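Local coordinates for protein Afp2 (Serratia entomophila, PDB 6RBN) that builds, together with Afp3, part of the helical contractile sheath that surrounds the tube of the anti-feeding prophage, and probably helps drive injection when the sheath contracts, at residues W191-N196 with W236-L241; D210-K215 with L222-T227; Q281-A286 with G327-K332. All blocks are in the same frame, centred on the assembly; numbering follows the deposited sequence.

Interaction 1 (W191-N196 with W236-L241); sequences WKAPAN and WGARTL
Ala195 and Trp236 bring the two backbones to within 5.3 Å, CA to CA, where the irregular segments 191-196 and 236-241 pass each other in roughly opposite directions. Both belong to the subtilisin-like domain of the phage tail sheath family, the first in the long loop after helix 173-187 and the second in the loop that leads from strand 234-235 to helix 250-267. No hydrogen bond joins them, so they meet as two loops packed through small side chains rather than as paired strands. Ala195 points its methyl at the second chain, and its CB stops 4.4 Å from the backbone N of Gly237. That glycine has a positive phi of 134°, at which a CB would collide with the carbonyl O of Trp236, a conformation that only a residue without a side chain takes up easily. Further along, Ala193 and Ala238 face each other methyl to methyl, with 4.2 Å between Ala193 CB and Ala238 CB. Both methyls also touch Pro251 of helix 250-267, which ties the loop pair to the next part of the fold. At the other end Trp236 leaves its backbone heading away from segment 191-196, but with CG anti to the backbone N (chi1 -166°) the indole swings back beside Asn196. The two side chains lie alongside and point the same way, with amide and ring planes 57° apart. Elsewhere the indole meets the ring of Phe228 and packs on Gly9 of a neighbouring subunit. The amide oxygen of Asn196 comes up to the rim of the six-membered ring, near its plane: OD1 lies 3.2 Å from Trp236 CZ3 and 3.9 Å from Trp236 CE3.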
ATOM      1  N   TRP C 191      22.196  77.453  18.081  1.00 68.38           N
ATOM      2  CA  TRP C 191      20.864  78.031  18.004  1.00 68.38           C
ATOM      3  C   TRP C 191      20.591  79.059  19.091  1.00 68.38           C
ATOM      4  O   TRP C 191      19.486  79.606  19.139  1.00 68.38           O
ATOM      5  CB  TRP C 191      19.813  76.922  18.070  1.00 68.38           C
ATOM      6  CG  TRP C 191      19.920  76.073  19.289  1.00 68.38           C
ATOM      7  CD1 TRP C 191      19.293  76.266  20.480  1.00 68.38           C
ATOM      8  CD2 TRP C 191      20.712  74.894  19.441  1.00 68.38           C
ATOM      9  NE1 TRP C 191      19.640  75.278  21.364  1.00 68.38           N
ATOM     10  CE2 TRP C 191      20.514  74.422  20.748  1.00 68.38           C
ATOM     11  CE3 TRP C 191      21.574  74.189  18.594  1.00 68.38           C
ATOM     12  CZ2 TRP C 191      21.140  73.280  21.230  1.00 68.38           C
ATOM     13  CZ3 TRP C 191      22.191  73.057  19.074  1.00 68.38           C
ATOM     14  CH2 TRP C 191      21.973  72.613  20.379  1.00 68.38           C
ATOM     15  N   LYS C 192      21.555  79.333  19.959  1.00 69.69           N
ATOM     16  CA  LYS C 192      21.400  80.322  21.011  1.00 69.69           C
ATOM     17  C   LYS C 192      22.200  81.564  20.640  1.00 69.69           C
ATOM     18  O   LYS C 192      23.235  81.475  19.974  1.00 69.69           O
ATOM     19  CB  LYS C 192      21.844  79.747  22.364  1.00 69.69           C
ATOM     20  CG  LYS C 192      21.429  80.554  23.589  1.00 69.69           C
ATOM     21  CD  LYS C 192      22.557  81.415  24.106  1.00 69.69           C
ATOM     22  CE  LYS C 192      22.144  82.185  25.336  1.00 69.69           C
ATOM     23  NZ  LYS C 192      21.101  83.183  25.004  1.00 69.69           N
ATOM     24  N   ALA C 193      21.701  82.724  21.061  1.00 71.54           N
ATOM     25  CA  ALA C 193      22.284  83.989  20.641  1.00 71.54           C
ATOM     26  C   ALA C 193      23.626  84.230  21.324  1.00 71.54           C
ATOM     27  O   ALA C 193      23.767  83.989  22.523  1.00 71.54           O
ATOM     28  CB  ALA C 193      21.333  85.141  20.948  1.00 71.54           C
ATOM     29  N   PRO C 194      24.618  84.748  20.599  1.00 72.97           N
ATOM     30  CA  PRO C 194      25.921  85.044  21.204  1.00 72.97           C
ATOM     31  C   PRO C 194      25.957  86.291  22.074  1.00 72.97           C
ATOM     32  O   PRO C 194      27.054  86.750  22.398  1.00 72.97           O
ATOM     33  CB  PRO C 194      26.827  85.230  19.978  1.00 72.97           C
ATOM     34  CG  PRO C 194      26.123  84.563  18.862  1.00 72.97           C
ATOM     35  CD  PRO C 194      24.679  84.786  19.130  1.00 72.97           C
ATOM     36  N   ALA C 195      24.815  86.852  22.470  1.00 75.72           N
ATOM     37  CA  ALA C 195      24.780  88.174  23.081  1.00 75.72           C
ATOM     38  C   ALA C 195      25.274  88.190  24.524  1.00 75.72           C
ATOM     39  O   ALA C 195      26.352  88.722  24.798  1.00 75.72           O
ATOM     40  CB  ALA C 195      23.361  88.734  23.015  1.00 75.72           C
ATOM     41  N   ASN C 196      24.558  87.552  25.447  1.00 78.46           N
ATOM     42  CA  ASN C 196      24.859  87.707  26.869  1.00 78.46           C
ATOM     43  C   ASN C 196      26.061  86.893  27.343  1.00 78.46           C
ATOM     44  O   ASN C 196      26.223  86.720  28.555  1.00 78.46           O
ATOM     45  CB  ASN C 196      23.639  87.351  27.716  1.00 78.46           C
ATOM     46  CG  ASN C 196      22.618  88.456  27.749  1.00 78.46           C
ATOM     47  OD1 ASN C 196      22.964  89.622  27.899  1.00 78.46           O
ATOM     48  ND2 ASN C 196      21.351  88.098  27.607  1.00 78.46           N
ATOM     49  N   TRP C 236      25.860  93.149  22.545  1.00 74.95           N
ATOM     50  CA  TRP C 236      24.473  93.485  22.860  1.00 74.95           C
ATOM     51  C   TRP C 236      23.728  93.707  21.550  1.00 74.95           C
ATOM     52  O   TRP C 236      23.770  94.798  20.976  1.00 74.95           O
ATOM     53  CB  TRP C 236      24.414  94.707  23.766  1.00 74.95           C
ATOM     54  CG  TRP C 236      23.089  94.940  24.398  1.00 74.95           C
ATOM     55  CD1 TRP C 236      22.178  95.891  24.068  1.00 74.95           C
ATOM     56  CD2 TRP C 236      22.528  94.206  25.486  1.00 74.95           C
ATOM     57  NE1 TRP C 236      21.080  95.797  24.882  1.00 74.95           N
ATOM     58  CE2 TRP C 236      21.270  94.767  25.761  1.00 74.95           C
ATOM     59  CE3 TRP C 236      22.966  93.123  26.253  1.00 74.95           C
ATOM     60  CZ2 TRP C 236      20.447  94.284  26.772  1.00 74.95           C
ATOM     61  CZ3 TRP C 236      22.147  92.648  27.251  1.00 74.95           C
ATOM     62  CH2 TRP C 236      20.901  93.228  27.504  1.00 74.95           C
ATOM     63  N   GLY C 237      23.048  92.669  21.086  1.00 74.73           N
ATOM     64  CA  GLY C 237      22.364  92.697  19.806  1.00 74.73           C
ATOM     65  C   GLY C 237      22.679  91.409  19.077  1.00 74.73           C
ATOM     66  O   GLY C 237      23.781  90.866  19.169  1.00 74.73           O
ATOM     67  N   ALA C 238      21.690  90.904  18.338  1.00 72.33           N
ATOM     68  CA  ALA C 238      21.872  89.630  17.656  1.00 72.33           C
ATOM     69  C   ALA C 238      21.274  89.614  16.256  1.00 72.33           C
ATOM     70  O   ALA C 238      20.871  88.548  15.789  1.00 72.33           O
ATOM     71  CB  ALA C 238      21.266  88.489  18.476  1.00 72.33           C
ATOM     72  N   ARG C 239      21.214  90.750  15.572  1.00 72.87           N
ATOM     73  CA  ARG C 239      20.571  90.857  14.271  1.00 72.87           C
ATOM     74  C   ARG C 239      21.596  90.842  13.139  1.00 72.87           C
ATOM     75  O   ARG C 239      22.780  91.117  13.331  1.00 72.87           O
ATOM     76  CB  ARG C 239      19.731  92.130  14.215  1.00 72.87           C
ATOM     77  CG  ARG C 239      18.437  92.071  14.988  1.00 72.87           C
ATOM     78  CD  ARG C 239      17.861  93.458  15.120  1.00 72.87           C
ATOM     79  NE  ARG C 239      16.603  93.483  15.855  1.00 72.87           N
ATOM     80  CZ  ARG C 239      15.415  93.668  15.299  1.00 72.87           C
ATOM     81  NH1 ARG C 239      15.324  93.914  14.002  1.00 72.87           N
ATOM     82  NH2 ARG C 239      14.323  93.665  16.047  1.00 72.87           N
ATOM     83  N   THR C 240      21.112  90.531  11.939  1.00 75.02           N
ATOM     84  CA  THR C 240      21.922  90.469  10.729  1.00 75.02           C
ATOM     85  C   THR C 240      21.715  91.738   9.904  1.00 75.02           C
ATOM     86  O   THR C 240      21.011  92.664  10.309  1.00 75.02           O
ATOM     87  CB  THR C 240      21.583  89.232   9.891  1.00 75.02           C
ATOM     88  OG1 THR C 240      20.203  89.272   9.511  1.00 75.02           O
ATOM     89  CG2 THR C 240      21.847  87.964  10.658  1.00 75.02           C
ATOM     90  N   LEU C 241      22.330  91.762   8.724  1.00 77.73           N
ATOM     91  CA  LEU C 241      22.229  92.897   7.816  1.00 77.73           C
ATOM     92  C   LEU C 241      20.931  92.921   7.022  1.00 77.73           C
ATOM     93  O   LEU C 241      20.659  93.922   6.352  1.00 77.73           O
ATOM     94  CB  LEU C 241      23.417  92.902   6.857  1.00 77.73           C
ATOM     95  CG  LEU C 241      24.762  93.265   7.474  1.00 77.73           C
ATOM     96  CD1 LEU C 241      25.900  92.965   6.530  1.00 77.73           C
ATOM     97  CD2 LEU C 241      24.743  94.728   7.794  1.00 77.73           C
TER

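Interaction 2 (D210-K215 with L222-T227); sequences DDFQGK and LNMIRT
Asp210 and Arg226 form a salt bridge at the start of helix 210-216, with NH1 of Arg226 donating to OD1 of Asp210. The modelled separation of Arg226 NH1 and Asp210 OD1, 2.4 Å, is very short, and at this resolution its exact value carries little weight. The carboxylate is turned 74° out of the guanidinium plane, so the two groups meet crosswise through a single carboxylate oxygen, not as a flat two-pronged pair. The arginine chain runs straight to CD and then bends at chi3 (60°), turning the guanidinium toward the helix start, where Asp210 N lies over one face. Trp236 makes a cation-pi contact with the same group, giving the charge an aromatic partner as well. The helix and the strand 225-226 that it packs against follow each other closely in sequence, a helix-loop-strand connection in the subtilisin-like domain that lays the helix against the small antiparallel pair 225-226 and 234-235. Between them Gln213 is fully extended and slides past Met224 in the opposite direction. Its CG lies 3.6 Å from Met224 SD, and its amide carbon CD is the same distance from Met224 CB. OE1 of Gln213 approaches the edge of the guanidinium near its plane and lies 3.6 Å from Arg226 CD; NE2 makes a weak hydrogen bond to Trp236 O. Met224 folds at chi2 and chi3, which carries its terminal methyl round to the Phe212 ring. Met224 CE and Phe212 CE2 are 4.1 Å apart. On the assembly side, Asp210 packs on Tyr7 and Gln213 on Pro8 of a neighbouring subunit.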
ATOM      1  N   ASP C 210      21.518 103.431  25.723  1.00 87.22           N
ATOM      2  CA  ASP C 210      20.396 102.759  25.082  1.00 87.22           C
ATOM      3  C   ASP C 210      19.800 103.590  23.956  1.00 87.22           C
ATOM      4  O   ASP C 210      19.358 103.033  22.947  1.00 87.22           O
ATOM      5  CB  ASP C 210      19.315 102.448  26.115  1.00 87.22           C
ATOM      6  CG  ASP C 210      19.690 101.305  27.024  1.00 87.22           C
ATOM      7  OD1 ASP C 210      20.423 100.408  26.569  1.00 87.22           O
ATOM      8  OD2 ASP C 210      19.244 101.299  28.189  1.00 87.22           O
ATOM      9  N   ASP C 211      19.774 104.914  24.107  1.00 87.96           N
ATOM     10  CA  ASP C 211      19.146 105.762  23.102  1.00 87.96           C
ATOM     11  C   ASP C 211      19.983 105.881  21.838  1.00 87.96           C
ATOM     12  O   ASP C 211      19.450 106.256  20.790  1.00 87.96           O
ATOM     13  CB  ASP C 211      18.872 107.145  23.689  1.00 87.96           C
ATOM     14  CG  ASP C 211      17.805 107.118  24.765  1.00 87.96           C
ATOM     15  OD1 ASP C 211      16.927 106.232  24.708  1.00 87.96           O
ATOM     16  OD2 ASP C 211      17.841 107.981  25.665  1.00 87.96           O
ATOM     17  N   PHE C 212      21.277 105.573  21.914  1.00 84.84           N
ATOM     18  CA  PHE C 212      22.105 105.529  20.716  1.00 84.84           C
ATOM     19  C   PHE C 212      21.854 104.260  19.914  1.00 84.84           C
ATOM     20  O   PHE C 212      21.773 104.307  18.684  1.00 84.84           O
ATOM     21  CB  PHE C 212      23.579 105.632  21.097  1.00 84.84           C
ATOM     22  CG  PHE C 212      24.510 105.593  19.924  1.00 84.84           C
ATOM     23  CD1 PHE C 212      24.647 106.690  19.097  1.00 84.84           C
ATOM     24  CD2 PHE C 212      25.254 104.457  19.650  1.00 84.84           C
ATOM     25  CE1 PHE C 212      25.502 106.652  18.019  1.00 84.84           C
ATOM     26  CE2 PHE C 212      26.108 104.413  18.578  1.00 84.84           C
ATOM     27  CZ  PHE C 212      26.233 105.511  17.763  1.00 84.84           C
ATOM     28  N   GLN C 213      21.734 103.119  20.594  1.00 79.16           N
ATOM     29  CA  GLN C 213      21.515 101.847  19.916  1.00 79.16           C
ATOM     30  C   GLN C 213      20.115 101.748  19.322  1.00 79.16           C
ATOM     31  O   GLN C 213      19.920 101.022  18.342  1.00 79.16           O
ATOM     32  CB  GLN C 213      21.780 100.704  20.900  1.00 79.16           C
ATOM     33  CG  GLN C 213      21.738  99.302  20.314  1.00 79.16           C
ATOM     34  CD  GLN C 213      22.167  98.253  21.300  1.00 79.16           C
ATOM     35  OE1 GLN C 213      22.480  98.558  22.446  1.00 79.16           O
ATOM     36  NE2 GLN C 213      22.187  97.004  20.861  1.00 79.16           N
ATOM     37  N   GLY C 214      19.149 102.494  19.863  1.00 81.97           N
ATOM     38  CA  GLY C 214      17.785 102.447  19.369  1.00 81.97           C
ATOM     39  C   GLY C 214      17.608 102.960  17.955  1.00 81.97           C
ATOM     40  O   GLY C 214      16.642 102.576  17.286  1.00 81.97           O
ATOM     41  N   LYS C 215      18.516 103.812  17.481  1.00 86.11           N
ATOM     42  CA  LYS C 215      18.465 104.244  16.092  1.00 86.11           C
ATOM     43  C   LYS C 215      19.018 103.187  15.150  1.00 86.11           C
ATOM     44  O   LYS C 215      18.631 103.145  13.977  1.00 86.11           O
ATOM     45  CB  LYS C 215      19.249 105.545  15.907  1.00 86.11           C
ATOM     46  CG  LYS C 215      18.656 106.745  16.614  1.00 86.11           C
ATOM     47  CD  LYS C 215      19.408 108.022  16.257  1.00 86.11           C
ATOM     48  CE  LYS C 215      20.463 108.376  17.297  1.00 86.11           C
ATOM     49  NZ  LYS C 215      21.675 107.521  17.201  1.00 86.11           N
ATOM     50  N   LEU C 222      23.742  97.643  13.716  1.00 80.71           N
ATOM     51  CA  LEU C 222      25.115  97.756  14.208  1.00 80.71           C
ATOM     52  C   LEU C 222      25.552  96.773  15.286  1.00 80.71           C
ATOM     53  O   LEU C 222      26.752  96.507  15.354  1.00 80.71           O
ATOM     54  CB  LEU C 222      25.417  99.163  14.747  1.00 80.71           C
ATOM     55  CG  LEU C 222      25.950 100.220  13.795  1.00 80.71           C
ATOM     56  CD1 LEU C 222      26.224 101.495  14.547  1.00 80.71           C
ATOM     57  CD2 LEU C 222      27.236  99.720  13.226  1.00 80.71           C
ATOM     58  N   ASN C 223      24.648  96.253  16.128  1.00 76.68           N
ATOM     59  CA  ASN C 223      24.952  95.200  17.123  1.00 76.68           C
ATOM     60  C   ASN C 223      26.040  95.618  18.116  1.00 76.68           C
ATOM     61  O   ASN C 223      27.165  95.117  18.081  1.00 76.68           O
ATOM     62  CB  ASN C 223      25.324  93.875  16.452  1.00 76.68           C
ATOM     63  CG  ASN C 223      24.139  93.177  15.845  1.00 76.68           C
ATOM     64  OD1 ASN C 223      23.063  93.139  16.432  1.00 76.68           O
ATOM     65  ND2 ASN C 223      24.329  92.609  14.665  1.00 76.68           N
ATOM     66  N   MET C 224      25.700  96.573  18.983  1.00 77.18           N
ATOM     67  CA  MET C 224      26.571  97.144  20.010  1.00 77.18           C
ATOM     68  C   MET C 224      27.330  96.162  20.897  1.00 77.18           C
ATOM     69  O   MET C 224      26.890  95.031  21.117  1.00 77.18           O
ATOM     70  CB  MET C 224      25.741  98.040  20.920  1.00 77.18           C
ATOM     71  CG  MET C 224      25.596  99.460  20.461  1.00 77.18           C
ATOM     72  SD  MET C 224      24.992  99.712  18.799  1.00 77.18           S
ATOM     73  CE  MET C 224      26.465 100.392  18.085  1.00 77.18           C
ATOM     74  N   ILE C 225      28.476  96.605  21.404  1.00 76.47           N
ATOM     75  CA  ILE C 225      29.272  95.886  22.393  1.00 76.47           C
ATOM     76  C   ILE C 225      29.317  96.769  23.628  1.00 76.47           C
ATOM     77  O   ILE C 225      29.963  97.824  23.620  1.00 76.47           O
ATOM     78  CB  ILE C 225      30.685  95.580  21.885  1.00 76.47           C
ATOM     79  CG1 ILE C 225      30.628  94.672  20.660  1.00 76.47           C
ATOM     80  CG2 ILE C 225      31.521  94.948  22.977  1.00 76.47           C
ATOM     81  CD1 ILE C 225      31.953  94.502  19.980  1.00 76.47           C
ATOM     82  N   ARG C 226      28.634  96.353  24.686  1.00 78.14           N
ATOM     83  CA  ARG C 226      28.419  97.195  25.851  1.00 78.14           C
ATOM     84  C   ARG C 226      28.906  96.480  27.099  1.00 78.14           C
ATOM     85  O   ARG C 226      29.032  95.257  27.131  1.00 78.14           O
ATOM     86  CB  ARG C 226      26.940  97.559  25.988  1.00 78.14           C
ATOM     87  CG  ARG C 226      26.425  98.444  24.883  1.00 78.14           C
ATOM     88  CD  ARG C 226      24.945  98.669  25.038  1.00 78.14           C
ATOM     89  NE  ARG C 226      24.652  99.318  26.306  1.00 78.14           N
ATOM     90  CZ  ARG C 226      23.427  99.499  26.777  1.00 78.14           C
ATOM     91  NH1 ARG C 226      22.383  99.088  26.077  1.00 78.14           N
ATOM     92  NH2 ARG C 226      23.247 100.094  27.945  1.00 78.14           N
ATOM     93  N   THR C 227      29.167  97.250  28.148  1.00 81.29           N
ATOM     94  CA  THR C 227      29.565  96.695  29.432  1.00 81.29           C
ATOM     95  C   THR C 227      28.448  96.903  30.447  1.00 81.29           C
ATOM     96  O   THR C 227      27.732  97.909  30.402  1.00 81.29           O
ATOM     97  CB  THR C 227      30.886  97.301  29.921  1.00 81.29           C
ATOM     98  OG1 THR C 227      31.252  96.713  31.174  1.00 81.29           O
ATOM     99  CG2 THR C 227      30.814  98.817  30.052  1.00 81.29           C
TER

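Interaction 3 (Q281-A286 with G327-K332); sequences QRVKAA and GKMIIK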
ATOM      1  N   GLN C 281      15.003  56.334   0.037  1.00 62.34           N
ATOM      2  CA  GLN C 281      14.594  55.982   1.388  1.00 62.34           C
ATOM      3  C   GLN C 281      15.764  56.035   2.352  1.00 62.34           C
ATOM      4  O   GLN C 281      15.579  56.343   3.533  1.00 62.34           O
ATOM      5  CB  GLN C 281      13.974  54.589   1.404  1.00 62.34           C
ATOM      6  CG  GLN C 281      12.687  54.489   0.645  1.00 62.34           C
ATOM      7  CD  GLN C 281      11.624  55.389   1.208  1.00 62.34           C
ATOM      8  OE1 GLN C 281      11.212  56.356   0.575  1.00 62.34           O
ATOM      9  NE2 GLN C 281      11.188  55.093   2.421  1.00 62.34           N
ATOM     10  N   ARG C 282      16.968  55.734   1.874  1.00 63.93           N
ATOM     11  CA  ARG C 282      18.130  55.758   2.748  1.00 63.93           C
ATOM     12  C   ARG C 282      18.647  57.177   2.930  1.00 63.93           C
ATOM     13  O   ARG C 282      19.312  57.473   3.929  1.00 63.93           O
ATOM     14  CB  ARG C 282      19.203  54.821   2.189  1.00 63.93           C
ATOM     15  CG  ARG C 282      20.336  54.517   3.141  1.00 63.93           C
ATOM     16  CD  ARG C 282      21.263  53.459   2.596  1.00 63.93           C
ATOM     17  NE  ARG C 282      21.978  53.904   1.413  1.00 63.93           N
ATOM     18  CZ  ARG C 282      22.767  53.122   0.689  1.00 63.93           C
ATOM     19  NH1 ARG C 282      22.948  51.858   1.036  1.00 63.93           N
ATOM     20  NH2 ARG C 282      23.380  53.607  -0.377  1.00 63.93           N
ATOM     21  N   VAL C 283      18.320  58.077   2.007  1.00 61.59           N
ATOM     22  CA  VAL C 283      18.666  59.482   2.181  1.00 61.59           C
ATOM     23  C   VAL C 283      17.744  60.142   3.197  1.00 61.59           C
ATOM     24  O   VAL C 283      18.209  60.789   4.142  1.00 61.59           O
ATOM     25  CB  VAL C 283      18.638  60.215   0.828  1.00 61.59           C
ATOM     26  CG1 VAL C 283      18.741  61.701   1.033  1.00 61.59           C
ATOM     27  CG2 VAL C 283      19.795  59.759  -0.023  1.00 61.59           C
ATOM     28  N   LYS C 284      16.429  59.976   3.043  1.00 60.56           N
ATOM     29  CA  LYS C 284      15.500  60.696   3.906  1.00 60.56           C
ATOM     30  C   LYS C 284      15.420  60.120   5.311  1.00 60.56           C
ATOM     31  O   LYS C 284      14.831  60.760   6.184  1.00 60.56           O
ATOM     32  CB  LYS C 284      14.095  60.721   3.310  1.00 60.56           C
ATOM     33  CG  LYS C 284      13.336  59.428   3.434  1.00 60.56           C
ATOM     34  CD  LYS C 284      11.951  59.575   2.842  1.00 60.56           C
ATOM     35  CE  LYS C 284      11.103  60.516   3.670  1.00 60.56           C
ATOM     36  NZ  LYS C 284      10.833  59.971   5.019  1.00 60.56           N
ATOM     37  N   ALA C 285      15.982  58.941   5.552  1.00 61.04           N
ATOM     38  CA  ALA C 285      16.092  58.434   6.908  1.00 61.04           C
ATOM     39  C   ALA C 285      17.412  58.799   7.559  1.00 61.04           C
ATOM     40  O   ALA C 285      17.513  58.759   8.789  1.00 61.04           O
ATOM     41  CB  ALA C 285      15.920  56.922   6.924  1.00 61.04           C
ATOM     42  N   ALA C 286      18.421  59.150   6.764  1.00 61.70           N
ATOM     43  CA  ALA C 286      19.638  59.734   7.302  1.00 61.70           C
ATOM     44  C   ALA C 286      19.436  61.179   7.719  1.00 61.70           C
ATOM     45  O   ALA C 286      20.215  61.692   8.526  1.00 61.70           O
ATOM     46  CB  ALA C 286      20.764  59.649   6.275  1.00 61.70           C
ATOM     47  N   GLY C 327      20.662  62.448 -13.351  1.00 77.78           N
ATOM     48  CA  GLY C 327      21.443  62.130 -12.177  1.00 77.78           C
ATOM     49  C   GLY C 327      21.071  62.905 -10.937  1.00 77.78           C
ATOM     50  O   GLY C 327      21.799  62.825  -9.943  1.00 77.78           O
ATOM     51  N   LYS C 328      19.968  63.643 -10.960  1.00 75.33           N
ATOM     52  CA  LYS C 328      19.595  64.517  -9.860  1.00 75.33           C
ATOM     53  C   LYS C 328      18.721  63.788  -8.853  1.00 75.33           C
ATOM     54  O   LYS C 328      17.860  62.985  -9.219  1.00 75.33           O
ATOM     55  CB  LYS C 328      18.857  65.750 -10.377  1.00 75.33           C
ATOM     56  CG  LYS C 328      19.712  66.689 -11.188  1.00 75.33           C
ATOM     57  CD  LYS C 328      18.900  67.875 -11.652  1.00 75.33           C
ATOM     58  CE  LYS C 328      19.736  68.807 -12.500  1.00 75.33           C
ATOM     59  NZ  LYS C 328      18.940  69.959 -12.993  1.00 75.33           N
ATOM     60  N   MET C 329      18.954  64.078  -7.579  1.00 72.77           N
ATOM     61  CA  MET C 329      18.151  63.571  -6.474  1.00 72.77           C
ATOM     62  C   MET C 329      17.701  64.781  -5.676  1.00 72.77           C
ATOM     63  O   MET C 329      18.513  65.412  -4.997  1.00 72.77           O
ATOM     64  CB  MET C 329      18.960  62.617  -5.599  1.00 72.77           C
ATOM     65  CG  MET C 329      18.172  61.952  -4.501  1.00 72.77           C
ATOM     66  SD  MET C 329      19.258  61.016  -3.422  1.00 72.77           S
ATOM     67  CE  MET C 329      19.773  59.702  -4.512  1.00 72.77           C
ATOM     68  N   ILE C 330      16.421  65.117  -5.754  1.00 67.87           N
ATOM     69  CA  ILE C 330      15.916  66.338  -5.149  1.00 67.87           C
ATOM     70  C   ILE C 330      15.173  65.983  -3.873  1.00 67.87           C
ATOM     71  O   ILE C 330      14.149  65.294  -3.899  1.00 67.87           O
ATOM     72  CB  ILE C 330      15.025  67.124  -6.114  1.00 67.87           C
ATOM     73  CG1 ILE C 330      15.858  67.612  -7.291  1.00 67.87           C
ATOM     74  CG2 ILE C 330      14.402  68.296  -5.406  1.00 67.87           C
ATOM     75  CD1 ILE C 330      15.057  68.256  -8.361  1.00 67.87           C
ATOM     76  N   ILE C 331      15.705  66.452  -2.757  1.00 65.97           N
ATOM     77  CA  ILE C 331      15.033  66.392  -1.471  1.00 65.97           C
ATOM     78  C   ILE C 331      14.417  67.767  -1.252  1.00 65.97           C
ATOM     79  O   ILE C 331      14.774  68.732  -1.926  1.00 65.97           O
ATOM     80  CB  ILE C 331      16.035  66.036  -0.350  1.00 65.97           C
ATOM     81  CG1 ILE C 331      17.034  64.979  -0.819  1.00 65.97           C
ATOM     82  CG2 ILE C 331      15.337  65.464   0.876  1.00 65.97           C
ATOM     83  CD1 ILE C 331      16.450  63.634  -1.148  1.00 65.97           C
ATOM     84  N   LYS C 332      13.460  67.873  -0.335  1.00 64.48           N
ATOM     85  CA  LYS C 332      13.145  69.180   0.223  1.00 64.48           C
ATOM     86  C   LYS C 332      12.809  69.040   1.696  1.00 64.48           C
ATOM     87  O   LYS C 332      12.032  68.168   2.093  1.00 64.48           O
ATOM     88  CB  LYS C 332      12.033  69.906  -0.547  1.00 64.48           C
ATOM     89  CG  LYS C 332      10.683  69.269  -0.632  1.00 64.48           C
ATOM     90  CD  LYS C 332       9.771  70.227  -1.367  1.00 64.48           C
ATOM     91  CE  LYS C 332      10.188  70.362  -2.820  1.00 64.48           C
ATOM     92  NZ  LYS C 332       9.263  71.232  -3.594  1.00 64.48           N
TER
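Val283, on helix 277-295, faces Met329 and Ile331 of strand 328-335, whose alternate residues turn toward the helix; just before them, Gly327 ends the preceding helix in a Schellman motif with positive phi. The contact is small and wholly apolar, without a hydrogen bond between the segments. It depends on how the valine isopropyl group is spread. With CG1 anti to the backbone N (chi1 169°), the two methyls serve different partners: CG2 goes to the methionine and CG1 to the isoleucine. Val283 CG2 rests 3.7 Å from Met329 SD, the two side chains sliding past each other in opposite directions. Met329 is extended through chi1 and chi2 (-175° and -173°), which carries SD to the valine; the bend at chi3 then turns CE, which is further from Val283 CG2 than the sulfur. Its side chain also touches Thr279 and Trp280, one turn earlier on the same helix. Ile331 offers the end of its longer branch: Ile331 CD1 lies 3.7 Å and Ile331 CG1 4.1 Å from Val283 CG1. Val311 of the antiparallel neighbour strand 309-312 packs against Ile331, so the isoleucine joins helix and sheet. All three residues are buried. The helix meanwhile leans on the tube, since Lys284 NZ and the carbonyl O of Gln281 are both hydrogen-bonded to Gln147 of an Afp1 chain. Residues 328-330 pair in parallel with a strand of a neighbouring Afp3 chain, so the sheet continues from one subunit into the next, a strand augmentation consistent with the interlinking of neighbouring subunits through extended arms, as in other contractile sheaths.

Overall arrangement
Interactions 1 and 2 are neighbours in the subtilisin-like domain, their centres 13 Å apart, and 210-215 with 222-227 falls within the span of chain between the segments of interaction 1. They share a direct seam: Asn223 ND2 approaches Arg239 O at 2.5 Å, and Trp236 N approaches Met224 O at 2.6 Å, both probable hydrogen bonds. Interaction 1 is a surface contact of small side chains and one indole edge, whereas the partly buried interaction 2 adds a salt bridge to its packing. Interaction 3 stands apart in the C-terminal domain, its centre about 45 Å from that of interaction 2, and is buried and purely hydrophobic.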